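Local coordinates for protein L-amino acid deaminase (Proteus vulgaris, PDB 5I39) that binds flavin-adenine dinucleotide and, as a membrane-bound L-amino acid deaminase, probably uses this cofactor to oxidise L-amino acids, at residues G25-T30 against V192-A197; L48-A53 against V63-K68; N70-Q75 against V188-M193. One frame throughout, in Å; residues are numbered along the deposited sequence.

Contact 1. Residues G25-T30 against V192-A197; sequences GFVEGT and VMAEYA. With EDO (1,2-ethanediol), chain C.
The carboxylate of Glu195, in the conformer described here of two deposited, lies flat over the CG1 methyl of Val27, which stands 3.4 Å from Glu195 CD and almost straight above the face. The other flat group, the Phe26 ring, does not touch the helix segment; the hydroxyl O2 of a 1,2-ethanediol sits near its plane at the CD1 edge, and Glu28 OE1 meets the edge in plane. With CG1 anti to the backbone N (chi1 173°), Val27 reaches the carboxylate through that methyl and the Glu195 CG methylene through CG2 (3.7 Å). The bend at chi2 (-66°) folds the acid back over the valine. Val27 CG1 also packs on Ala194 CB, 4.3 Å away. The polar link is indirect: Glu195 OE2 accepts a hydrogen bond from each of two waters, one of which also donates to Phe26 O (2.9 Å), while the other accepts from Glu28 N (2.9 Å), so the waters tie the acid to backbone on both sides of Val27. The N-terminal loop thus runs across helix 189-199, where Lys198 binds Glu28 O, to strand 203-205, where Thr30 pairs with Ile204; Ala194 also touches Ile50 of helix 47-58.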
loop_
_atom_site.group_PDB
_atom_site.type_symbol
_atom_site.label_atom_id
_atom_site.label_comp_id
_atom_site.label_asym_id
_atom_site.label_seq_id
_atom_site.Cartn_x
_atom_site.Cartn_y
_atom_site.Cartn_z
ATOM N N GLY A 25 11.668 -9.564 8.109
ATOM C CA GLY A 25 11.097 -9.604 6.762
ATOM C C GLY A 25 10.905 -10.996 6.186
ATOM O O GLY A 25 11.171 -11.238 5.016
ATOM N N PHE A 26 10.404 -11.899 7.015
ATOM C CA PHE A 26 10.090 -13.267 6.605
ATOM C C PHE A 26 9.073 -13.873 7.556
ATOM O O PHE A 26 9.310 -13.956 8.761
ATOM C CB PHE A 26 11.321 -14.176 6.529
ATOM C CG PHE A 26 10.995 -15.564 6.044
ATOM C CD1 PHE A 26 10.804 -15.813 4.687
ATOM C CD2 PHE A 26 10.820 -16.613 6.942
ATOM C CE1 PHE A 26 10.473 -17.084 4.235
ATOM C CE2 PHE A 26 10.490 -17.886 6.496
ATOM C CZ PHE A 26 10.315 -18.120 5.143
ATOM N N VAL A 27 7.944 -14.288 6.996
ATOM C CA VAL A 27 6.919 -15.013 7.729
ATOM C C VAL A 27 6.739 -16.338 7.017
ATOM O O VAL A 27 6.469 -16.366 5.818
ATOM C CB VAL A 27 5.593 -14.234 7.744
ATOM C CG1 VAL A 27 4.473 -15.068 8.353
ATOM C CG2 VAL A 27 5.764 -12.938 8.516
ATOM N N GLU A 28 6.893 -17.434 7.751
ATOM C CA GLU A 28 6.770 -18.754 7.149
ATOM C C GLU A 28 5.315 -19.047 6.801
ATOM O O GLU A 28 4.391 -18.605 7.487
ATOM C CB GLU A 28 7.330 -19.839 8.075
ATOM C CG GLU A 28 7.471 -21.216 7.428
ATOM C CD GLU A 28 8.250 -21.199 6.119
ATOM O OE1 GLU A 28 9.496 -21.265 6.164
ATOM O OE2 GLU A 28 7.612 -21.115 5.040
ATOM N N GLY A 29 5.122 -19.777 5.710
ATOM C CA GLY A 29 3.805 -20.280 5.362
ATOM C C GLY A 29 3.322 -21.322 6.357
ATOM O O GLY A 29 4.100 -21.888 7.127
ATOM N N THR A 30 2.020 -21.565 6.337
ATOM C CA THR A 30 1.410 -22.631 7.121
ATOM C C THR A 30 2.012 -23.979 6.715
ATOM O O THR A 30 2.196 -24.243 5.530
ATOM C CB THR A 30 -0.112 -22.640 6.892
ATOM O OG1 THR A 30 -0.638 -21.340 7.193
ATOM C CG2 THR A 30 -0.813 -23.690 7.751
ATOM N N VAL A 192 4.002 -8.128 9.917
ATOM C CA VAL A 192 3.173 -8.130 11.123
ATOM C C VAL A 192 1.724 -8.505 10.775
ATOM O O VAL A 192 1.103 -9.303 11.475
ATOM C CB VAL A 192 3.264 -6.775 11.862
ATOM C CG1 VAL A 192 2.217 -6.657 12.963
ATOM C CG2 VAL A 192 4.658 -6.610 12.459
HETATM N N MSE A 193 1.200 -7.959 9.683
HETATM C CA MSE A 193 -0.179 -8.272 9.284
HETATM C C MSE A 193 -0.330 -9.729 8.902
HETATM O O MSE A 193 -1.347 -10.341 9.222
HETATM C CB MSE A 193 -0.676 -7.382 8.145
HETATM C CG MSE A 193 -0.730 -5.883 8.451
HETATM SE SE MSE A 193 -1.504 -5.445 10.207
HETATM C CE MSE A 193 -3.195 -6.440 10.139
ATOM N N ALA A 194 0.671 -10.302 8.233
ATOM C CA ALA A 194 0.629 -11.725 7.870
ATOM C C ALA A 194 0.637 -12.646 9.090
ATOM O O ALA A 194 -0.115 -13.623 9.132
ATOM C CB ALA A 194 1.782 -12.077 6.952
ATOM N N GLU A 195 1.488 -12.353 10.068
ATOM C CA GLU A 195 1.532 -13.152 11.297
ATOM C C GLU A 195 0.202 -13.058 12.040
ATOM O O GLU A 195 -0.290 -14.051 12.575
ATOM C CB GLU A 195 2.677 -12.717 12.213
ATOM C CG GLU A 195 4.053 -13.155 11.752
ATOM C CD GLU A 195 4.252 -14.655 11.768
ATOM O OE1 GLU A 195 3.258 -15.409 11.816
ATOM O OE2 GLU A 195 5.423 -15.078 11.727
ATOM N N TYR A 196 -0.377 -11.862 12.060
ATOM C CA TYR A 196 -1.686 -11.661 12.666
ATOM C C TYR A 196 -2.762 -12.473 11.938
ATOM O O TYR A 196 -3.571 -13.140 12.578
ATOM C CB TYR A 196 -2.028 -10.177 12.678
ATOM C CG TYR A 196 -3.413 -9.849 13.185
ATOM C CD1 TYR A 196 -3.731 -9.939 14.540
ATOM C CD2 TYR A 196 -4.404 -9.428 12.305
ATOM C CE1 TYR A 196 -5.002 -9.617 15.000
ATOM C CE2 TYR A 196 -5.674 -9.105 12.749
ATOM C CZ TYR A 196 -5.972 -9.198 14.094
ATOM O OH TYR A 196 -7.246 -8.862 14.503
ATOM N N ALA A 197 -2.742 -12.447 10.608
ATOM C CA ALA A 197 -3.684 -13.246 9.824
ATOM C C ALA A 197 -3.573 -14.731 10.175
ATOM O O ALA A 197 -4.590 -15.401 10.379
ATOM C CB ALA A 197 -3.454 -13.032 8.339
HETATM C C1 EDO C . 10.031 -10.785 1.798
HETATM O O1 EDO C . 10.877 -10.425 0.705
HETATM C C2 EDO C . 9.845 -12.300 1.828
HETATM O O2 EDO C . 10.402 -12.893 3.007
HETATM O O HOH W 1 8.362 -14.755 11.378
HETATM O O HOH W 2 7.131 -17.244 10.586
#

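Contact 2. Residues L48-A53 against V63-K68; sequences LGIMTA and VVIVEK. With FAD (flavin-adenine dinucleotide), chain B.
Ile65 and Ala53 interlock where helix 47-58 lies along strand 63-66, the two segments running antiparallel at 175° with their axes 9.4 Å apart. The main projection is the isoleucine tip. With CG1 anti to the carbonyl carbon and chi2 at 180°, the chain of Ile65 stands extended off the strand and delivers CD1 into a shallow hollow of the helix surface. Gly49, which has no side chain, forms one part of this hollow, and its O lies 3.8 Å from Ile65 CD1; the backbone at Ile50 CA and the methyl of Ala53 form the rest. Ala53 CB in turn is a small bump set into the notch between the two strand side chains that face the helix, touching Val63 CG1 at 3.6 Å and Ile65 CD1 at 3.8 Å. The CB of Ile50 is directed away from the strand, yet its CG1 still touches Ile65 CD1. Small residues on the helix thus allow it to come down onto branched ones on the strand; the side-chain packing is apolar, and the contact is buried.

Both segments also hold the cofactor. At the start of the helix Leu48 N donates to O1P of FAD (3.1 Å), where the helix end would favour a negative phosphate. Beyond the strand, the carboxylate of Glu67 takes both adenosine ribose hydroxyls, O3B on OE1 and O2B on OE2, each at 2.7 Å, while Ala45 N and Gly69 N bind the same two oxygens. Lys68 NZ donates to O2B and makes a cation-pi contact with Trp242. A glycine-rich turn, a helix facing the pyrophosphate and an acid after the second strand gripping the ribose are hallmarks of the Rossmann-type beta-alpha-beta unit of FAD-dependent oxidoreductases.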
loop_
_atom_site.group_PDB
_atom_site.type_symbol
_atom_site.label_atom_id
_atom_site.label_comp_id
_atom_site.label_asym_id
_atom_site.label_seq_id
_atom_site.Cartn_x
_atom_site.Cartn_y
_atom_site.Cartn_z
ATOM N N LEU A 48 -3.013 -6.788 0.096
ATOM C CA LEU A 48 -4.421 -6.824 -0.278
ATOM C C LEU A 48 -5.038 -8.188 0.015
ATOM O O LEU A 48 -6.130 -8.262 0.583
ATOM C CB LEU A 48 -4.619 -6.377 -1.724
ATOM C CG LEU A 48 -4.233 -4.908 -1.978
ATOM C CD1 LEU A 48 -4.569 -4.518 -3.406
ATOM C CD2 LEU A 48 -4.902 -3.931 -1.019
ATOM N N GLY A 49 -4.335 -9.267 -0.305
ATOM C CA GLY A 49 -4.827 -10.608 0.020
ATOM C C GLY A 49 -4.898 -10.850 1.520
ATOM O O GLY A 49 -5.884 -11.396 2.023
ATOM N N ILE A 50 -3.855 -10.434 2.236
ATOM C CA ILE A 50 -3.807 -10.599 3.687
ATOM C C ILE A 50 -4.932 -9.829 4.381
ATOM O O ILE A 50 -5.638 -10.385 5.231
ATOM C CB ILE A 50 -2.439 -10.163 4.249
ATOM C CG1 ILE A 50 -1.348 -11.155 3.820
ATOM C CG2 ILE A 50 -2.466 -10.076 5.773
ATOM C CD1 ILE A 50 0.058 -10.611 3.944
HETATM N N MSE A 51 -5.098 -8.554 4.032
HETATM C CA MSE A 51 -6.103 -7.717 4.695
HETATM C C MSE A 51 -7.497 -8.199 4.360
HETATM O O MSE A 51 -8.378 -8.210 5.227
HETATM C CB MSE A 51 -5.914 -6.243 4.343
HETATM C CG MSE A 51 -4.588 -5.675 4.866
HETATM SE SE MSE A 51 -4.357 -5.802 6.808
HETATM C CE MSE A 51 -5.758 -4.501 7.261
ATOM N N THR A 52 -7.719 -8.620 3.115
ATOM C CA THR A 52 -9.021 -9.171 2.736
ATOM C C THR A 52 -9.312 -10.459 3.511
ATOM O O THR A 52 -10.423 -10.641 4.003
ATOM C CB THR A 52 -9.131 -9.393 1.217
ATOM O OG1 THR A 52 -8.838 -8.170 0.532
ATOM C CG2 THR A 52 -10.537 -9.807 0.838
ATOM N N ALA A 53 -8.317 -11.333 3.625
ATOM C CA ALA A 53 -8.461 -12.571 4.397
ATOM C C ALA A 53 -8.843 -12.306 5.852
ATOM O O ALA A 53 -9.740 -12.952 6.390
ATOM C CB ALA A 53 -7.181 -13.386 4.331
ATOM N N VAL A 63 -10.586 -19.176 5.546
ATOM C CA VAL A 63 -9.838 -18.585 4.441
ATOM C C VAL A 63 -8.497 -19.277 4.281
ATOM O O VAL A 63 -7.777 -19.493 5.257
ATOM C CB VAL A 63 -9.601 -17.072 4.635
ATOM C CG1 VAL A 63 -8.879 -16.485 3.428
ATOM C CG2 VAL A 63 -10.917 -16.337 4.853
ATOM N N VAL A 64 -8.180 -19.609 3.032
ATOM C CA VAL A 64 -6.854 -20.059 2.645
ATOM C C VAL A 64 -6.303 -19.069 1.626
ATOM O O VAL A 64 -6.985 -18.726 0.664
ATOM C CB VAL A 64 -6.890 -21.481 2.044
ATOM C CG1 VAL A 64 -5.581 -21.836 1.343
ATOM C CG2 VAL A 64 -7.181 -22.501 3.134
ATOM N N ILE A 65 -5.069 -18.621 1.848
ATOM C CA ILE A 65 -4.332 -17.840 0.860
ATOM C C ILE A 65 -3.318 -18.767 0.205
ATOM O O ILE A 65 -2.604 -19.499 0.899
ATOM C CB ILE A 65 -3.576 -16.633 1.464
ATOM C CG1 ILE A 65 -4.527 -15.733 2.262
ATOM C CG2 ILE A 65 -2.878 -15.842 0.354
ATOM C CD1 ILE A 65 -3.874 -14.526 2.903
ATOM N N VAL A 66 -3.242 -18.712 -1.120
ATOM C CA VAL A 66 -2.167 -19.372 -1.856
ATOM C C VAL A 66 -1.251 -18.293 -2.438
ATOM O O VAL A 66 -1.720 -17.301 -3.004
ATOM C CB VAL A 66 -2.689 -20.375 -2.915
ATOM C CG1 VAL A 66 -3.415 -21.517 -2.219
ATOM C CG2 VAL A 66 -3.585 -19.719 -3.960
ATOM N N GLU A 67 0.052 -18.491 -2.252
ATOM C CA GLU A 67 1.079 -17.513 -2.589
ATOM C C GLU A 67 2.184 -18.237 -3.353
ATOM O O GLU A 67 2.768 -19.199 -2.846
ATOM C CB GLU A 67 1.619 -16.873 -1.302
ATOM C CG GLU A 67 2.923 -16.092 -1.437
ATOM C CD GLU A 67 2.864 -14.998 -2.480
ATOM O OE1 GLU A 67 2.039 -14.073 -2.321
ATOM O OE2 GLU A 67 3.654 -15.065 -3.450
ATOM N N LYS A 68 2.466 -17.773 -4.566
ATOM C CA LYS A 68 3.411 -18.449 -5.464
ATOM C C LYS A 68 4.858 -18.377 -4.965
ATOM O O LYS A 68 5.648 -19.272 -5.252
ATOM C CB LYS A 68 3.298 -17.899 -6.896
ATOM C CG LYS A 68 3.764 -16.463 -7.081
ATOM C CD LYS A 68 3.704 -16.021 -8.536
ATOM C CE LYS A 68 4.060 -14.551 -8.704
ATOM N NZ LYS A 68 5.382 -14.180 -8.122
HETATM P PA FAD B . 1.781 -7.619 -3.840
HETATM O O1A FAD B . 2.761 -7.564 -5.017
HETATM O O2A FAD B . 2.372 -7.173 -2.516
HETATM O O5B FAD B . 1.238 -9.093 -3.593
HETATM C C5B FAD B . 0.654 -9.884 -4.618
HETATM C C4B FAD B . 1.093 -11.309 -4.332
HETATM O O4B FAD B . 0.401 -12.195 -5.234
HETATM C C3B FAD B . 2.590 -11.506 -4.573
HETATM O O3B FAD B . 3.226 -11.903 -3.359
HETATM C C2B FAD B . 2.618 -12.572 -5.679
HETATM O O2B FAD B . 3.741 -13.468 -5.584
HETATM C C1B FAD B . 1.279 -13.266 -5.507
HETATM N N9A FAD B . 0.754 -13.942 -6.697
HETATM C C8A FAD B . 0.618 -13.430 -7.904
HETATM N N7A FAD B . 0.045 -14.302 -8.760
HETATM C C5A FAD B . -0.169 -15.394 -8.038
HETATM C C6A FAD B . -0.736 -16.715 -8.297
HETATM N N6A FAD B . -1.185 -17.035 -9.528
HETATM N N1A FAD B . -0.805 -17.599 -7.283
HETATM C C2A FAD B . -0.384 -17.288 -6.050
HETATM N N3A FAD B . 0.168 -16.110 -5.737
HETATM C C4A FAD B . 0.279 -15.166 -6.681
HETATM N N1 FAD B . 1.493 2.387 -1.363
HETATM C C2 FAD B . 1.252 3.251 -0.372
HETATM O O2 FAD B . 0.125 3.233 0.155
HETATM N N3 FAD B . 2.204 4.123 0.042
HETATM C C4 FAD B . 3.424 4.218 -0.499
HETATM O O4 FAD B . 4.249 5.011 -0.067
HETATM C C4X FAD B . 3.765 3.321 -1.611
HETATM N N5 FAD B . 4.952 3.365 -2.274
HETATM C C5X FAD B . 5.263 2.405 -3.152
HETATM C C6 FAD B . 6.550 2.298 -3.683
HETATM C C7 FAD B . 6.907 1.270 -4.550
HETATM C C7M FAD B . 8.323 1.151 -5.067
HETATM C C8 FAD B . 5.902 0.271 -4.941
HETATM C C8M FAD B . 6.244 -0.885 -5.850
HETATM C C9 FAD B . 4.608 0.389 -4.430
HETATM C C9A FAD B . 4.251 1.413 -3.560
HETATM N N10 FAD B . 2.952 1.530 -3.049
HETATM C C10 FAD B . 2.686 2.387 -1.985
HETATM C "C1'" FAD B . 1.894 0.636 -3.477
HETATM C "C2'" FAD B . 1.734 -0.574 -2.626
HETATM O "O2'" FAD B . 3.024 -1.070 -2.284
HETATM C "C3'" FAD B . 0.933 -1.589 -3.435
HETATM O "O3'" FAD B . -0.272 -0.992 -3.984
HETATM C "C4'" FAD B . 0.512 -2.793 -2.627
HETATM O "O4'" FAD B . 1.647 -3.349 -1.937
HETATM C "C5'" FAD B . -0.091 -3.838 -3.548
HETATM O "O5'" FAD B . -0.410 -4.964 -2.729
HETATM P P FAD B . -0.851 -6.347 -3.448
HETATM O O1P FAD B . -1.183 -7.313 -2.351
HETATM O O2P FAD B . -1.861 -6.050 -4.535
HETATM O O3P FAD B . 0.483 -6.772 -4.273
#

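Contact 3. Residues N70-Q75 against V188-M193; sequences NIAGEQ and VATFVM. With FAD (flavin-adenine dinucleotide), chain B.
Asn70 to Gly73 form a type II beta turn, with Ala72 at positive phi (59°), and this turn brings Ala72 CA to 6.3 Å from Thr190 CA on the first turn of helix 189-199. The methyl of Ala72 carries the contact. It rests over one face of the Phe191 ring as a CH-pi interaction, its CB 4.2 Å from the ring centroid and 27° off the normal, displaced toward the CE1 and CZ side. The same methyl meets Thr190 CG2 at 3.6 Å, and so lies in the groove between two successive helix residues. Thr190 holds CG2 anti to its backbone N, which turns that methyl to the alanine and puts OG1 beside the N, where it pairs with Ser76 O. Phe191 starts out alongside the loop and then leans in, its CE1 coming within 3.7 Å of Ile71 O at an oblique approach. Farther along the loop, Gln75 N donates to O1A of FAD (3.1 Å), so the segment that leans on the helix also binds the cofactor pyrophosphate. Ala72 shares a backbone hydrogen bond with Ala45, tying the turn to the loop between strand 40-43 and helix 47-58. Thr190 packs on Ile47 and Ile50 of helix 47-58 and on Met377 of helix 376-392, and Met193 reaches helix 106-110.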
loop_
_atom_site.group_PDB
_atom_site.type_symbol
_atom_site.label_atom_id
_atom_site.label_comp_id
_atom_site.label_asym_id
_atom_site.label_seq_id
_atom_site.Cartn_x
_atom_site.Cartn_y
_atom_site.Cartn_z
ATOM N N ASN A 70 7.142 -16.110 -1.577
ATOM C CA ASN A 70 7.103 -15.879 -0.137
ATOM C C ASN A 70 6.013 -14.878 0.227
ATOM O O ASN A 70 5.621 -14.042 -0.583
ATOM C CB ASN A 70 8.446 -15.330 0.350
ATOM C CG ASN A 70 9.585 -16.322 0.190
ATOM O OD1 ASN A 70 9.385 -17.530 0.264
ATOM N ND2 ASN A 70 10.797 -15.809 -0.004
ATOM N N ILE A 71 5.551 -14.951 1.468
ATOM C CA ILE A 71 4.615 -13.965 2.005
ATOM C C ILE A 71 5.224 -12.565 1.901
ATOM O O ILE A 71 6.370 -12.351 2.289
ATOM C CB ILE A 71 4.252 -14.289 3.470
ATOM C CG1 ILE A 71 3.330 -15.512 3.501
ATOM C CG2 ILE A 71 3.580 -13.102 4.153
ATOM C CD1 ILE A 71 3.140 -16.138 4.865
ATOM N N ALA A 72 4.450 -11.626 1.358
ATOM C CA ALA A 72 4.840 -10.217 1.268
ATOM C C ALA A 72 6.140 -9.998 0.480
ATOM O O ALA A 72 6.839 -9.022 0.708
ATOM C CB ALA A 72 4.930 -9.605 2.668
ATOM N N GLY A 73 6.438 -10.886 -0.469
ATOM C CA GLY A 73 7.704 -10.855 -1.197
ATOM C C GLY A 73 7.808 -9.857 -2.335
ATOM O O GLY A 73 8.889 -9.697 -2.894
ATOM N N GLU A 74 6.707 -9.193 -2.693
ATOM C CA GLU A 74 6.694 -8.300 -3.850
ATOM C C GLU A 74 6.378 -6.861 -3.406
ATOM O O GLU A 74 7.089 -6.334 -2.547
ATOM C CB GLU A 74 5.777 -8.873 -4.939
ATOM C CG GLU A 74 6.194 -10.268 -5.411
ATOM C CD GLU A 74 7.493 -10.309 -6.192
ATOM O OE1 GLU A 74 7.976 -9.248 -6.630
ATOM O OE2 GLU A 74 8.020 -11.421 -6.392
ATOM N N GLN A 75 5.343 -6.217 -3.948
ATOM C CA GLN A 75 5.132 -4.778 -3.696
ATOM C C GLN A 75 5.009 -4.441 -2.214
ATOM O O GLN A 75 5.490 -3.396 -1.759
ATOM C CB GLN A 75 3.871 -4.286 -4.394
ATOM C CG GLN A 75 3.925 -4.340 -5.900
ATOM C CD GLN A 75 2.647 -3.808 -6.499
ATOM O OE1 GLN A 75 2.397 -2.611 -6.446
ATOM N NE2 GLN A 75 1.823 -4.690 -7.061
ATOM N N VAL A 188 8.655 -4.226 7.914
ATOM C CA VAL A 188 7.844 -4.706 9.038
ATOM C C VAL A 188 6.344 -4.843 8.755
ATOM O O VAL A 188 5.768 -5.879 9.071
ATOM C CB VAL A 188 8.024 -3.795 10.278
ATOM C CG1 VAL A 188 7.214 -4.314 11.461
ATOM C CG2 VAL A 188 9.490 -3.689 10.666
ATOM N N ALA A 189 5.708 -3.808 8.207
ATOM C CA ALA A 189 4.244 -3.682 8.287
ATOM C C ALA A 189 3.467 -4.899 7.783
ATOM O O ALA A 189 2.632 -5.442 8.502
ATOM C CB ALA A 189 3.780 -2.425 7.572
ATOM N N THR A 190 3.733 -5.325 6.556
ATOM C CA THR A 190 2.951 -6.423 5.980
ATOM C C THR A 190 3.275 -7.751 6.663
ATOM O O THR A 190 2.418 -8.625 6.759
ATOM C CB THR A 190 3.140 -6.511 4.462
ATOM O OG1 THR A 190 2.851 -5.228 3.905
ATOM C CG2 THR A 190 2.201 -7.543 3.842
ATOM N N PHE A 191 4.500 -7.884 7.158
ATOM C CA PHE A 191 4.912 -9.094 7.875
ATOM C C PHE A 191 4.153 -9.230 9.191
ATOM O O PHE A 191 3.687 -10.318 9.528
ATOM C CB PHE A 191 6.426 -9.105 8.079
ATOM C CG PHE A 191 7.187 -9.026 6.784
ATOM C CD1 PHE A 191 7.336 -10.151 5.976
ATOM C CD2 PHE A 191 7.701 -7.813 6.338
ATOM C CE1 PHE A 191 8.007 -10.070 4.764
ATOM C CE2 PHE A 191 8.367 -7.725 5.128
ATOM C CZ PHE A 191 8.525 -8.855 4.343
ATOM N N VAL A 192 4.002 -8.128 9.917
ATOM C CA VAL A 192 3.173 -8.130 11.123
ATOM C C VAL A 192 1.724 -8.505 10.775
ATOM O O VAL A 192 1.103 -9.303 11.475
ATOM C CB VAL A 192 3.264 -6.775 11.862
ATOM C CG1 VAL A 192 2.217 -6.657 12.963
ATOM C CG2 VAL A 192 4.658 -6.610 12.459
HETATM N N MSE A 193 1.200 -7.959 9.683
HETATM C CA MSE A 193 -0.179 -8.272 9.284
HETATM C C MSE A 193 -0.330 -9.729 8.902
HETATM O O MSE A 193 -1.347 -10.341 9.222
HETATM C CB MSE A 193 -0.676 -7.382 8.145
HETATM C CG MSE A 193 -0.730 -5.883 8.451
HETATM SE SE MSE A 193 -1.504 -5.445 10.207
HETATM C CE MSE A 193 -3.195 -6.440 10.139
HETATM P PA FAD B . 1.781 -7.619 -3.840
HETATM O O1A FAD B . 2.761 -7.564 -5.017
HETATM O O2A FAD B . 2.372 -7.173 -2.516
HETATM O O5B FAD B . 1.238 -9.093 -3.593
HETATM C C5B FAD B . 0.654 -9.884 -4.618
HETATM C C4B FAD B . 1.093 -11.309 -4.332
HETATM O O4B FAD B . 0.401 -12.195 -5.234
HETATM C C3B FAD B . 2.590 -11.506 -4.573
HETATM O O3B FAD B . 3.226 -11.903 -3.359
HETATM C C2B FAD B . 2.618 -12.572 -5.679
HETATM O O2B FAD B . 3.741 -13.468 -5.584
HETATM C C1B FAD B . 1.279 -13.266 -5.507
HETATM N N9A FAD B . 0.754 -13.942 -6.697
HETATM C C8A FAD B . 0.618 -13.430 -7.904
HETATM N N7A FAD B . 0.045 -14.302 -8.760
HETATM C C5A FAD B . -0.169 -15.394 -8.038
HETATM C C6A FAD B . -0.736 -16.715 -8.297
HETATM N N6A FAD B . -1.185 -17.035 -9.528
HETATM N N1A FAD B . -0.805 -17.599 -7.283
HETATM C C2A FAD B . -0.384 -17.288 -6.050
HETATM N N3A FAD B . 0.168 -16.110 -5.737
HETATM C C4A FAD B . 0.279 -15.166 -6.681
HETATM N N1 FAD B . 1.493 2.387 -1.363
HETATM C C2 FAD B . 1.252 3.251 -0.372
HETATM O O2 FAD B . 0.125 3.233 0.155
HETATM N N3 FAD B . 2.204 4.123 0.042
HETATM C C4 FAD B . 3.424 4.218 -0.499
HETATM O O4 FAD B . 4.249 5.011 -0.067
HETATM C C4X FAD B . 3.765 3.321 -1.611
HETATM N N5 FAD B . 4.952 3.365 -2.274
HETATM C C5X FAD B . 5.263 2.405 -3.152
HETATM C C6 FAD B . 6.550 2.298 -3.683
HETATM C C7 FAD B . 6.907 1.270 -4.550
HETATM C C7M FAD B . 8.323 1.151 -5.067
HETATM C C8 FAD B . 5.902 0.271 -4.941
HETATM C C8M FAD B . 6.244 -0.885 -5.850
HETATM C C9 FAD B . 4.608 0.389 -4.430
HETATM C C9A FAD B . 4.251 1.413 -3.560
HETATM N N10 FAD B . 2.952 1.530 -3.049
HETATM C C10 FAD B . 2.686 2.387 -1.985
HETATM C "C1'" FAD B . 1.894 0.636 -3.477
HETATM C "C2'" FAD B . 1.734 -0.574 -2.626
HETATM O "O2'" FAD B . 3.024 -1.070 -2.284
HETATM C "C3'" FAD B . 0.933 -1.589 -3.435
HETATM O "O3'" FAD B . -0.272 -0.992 -3.984
HETATM C "C4'" FAD B . 0.512 -2.793 -2.627
HETATM O "O4'" FAD B . 1.647 -3.349 -1.937
HETATM C "C5'" FAD B . -0.091 -3.838 -3.548
HETATM O "O5'" FAD B . -0.410 -4.964 -2.729
HETATM P P FAD B . -0.851 -6.347 -3.448
HETATM O O1P FAD B . -1.183 -7.313 -2.351
HETATM O O2P FAD B . -1.861 -6.050 -4.535
HETATM O O3P FAD B . 0.483 -6.772 -4.273
#

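The three contacts form one packed region, of which contacts 2 and 3 touch FAD and contact 1 lies farther out. Contacts 1 and 3 share helix 189-199, overlapping at Val192 and Met193, and their centres are 7 Å apart; contact 2 is 11 Å from each. Along the chain, the 25-30 loop comes first, contact 2 closes within the beta-alpha-beta unit, 70-75 follows directly, and helix 189-199 then returns to meet both loops. Ile71 CG2 packs on Ala194 CB at 3.5 Å, joining contacts 1 and 3, and Ile50 CD1 on Thr190 CG2 at 3.7 Å joins 3 to 2. A helix distant in sequence thereby backs segments 48-53 and 70-75, both of which bind the cofactor.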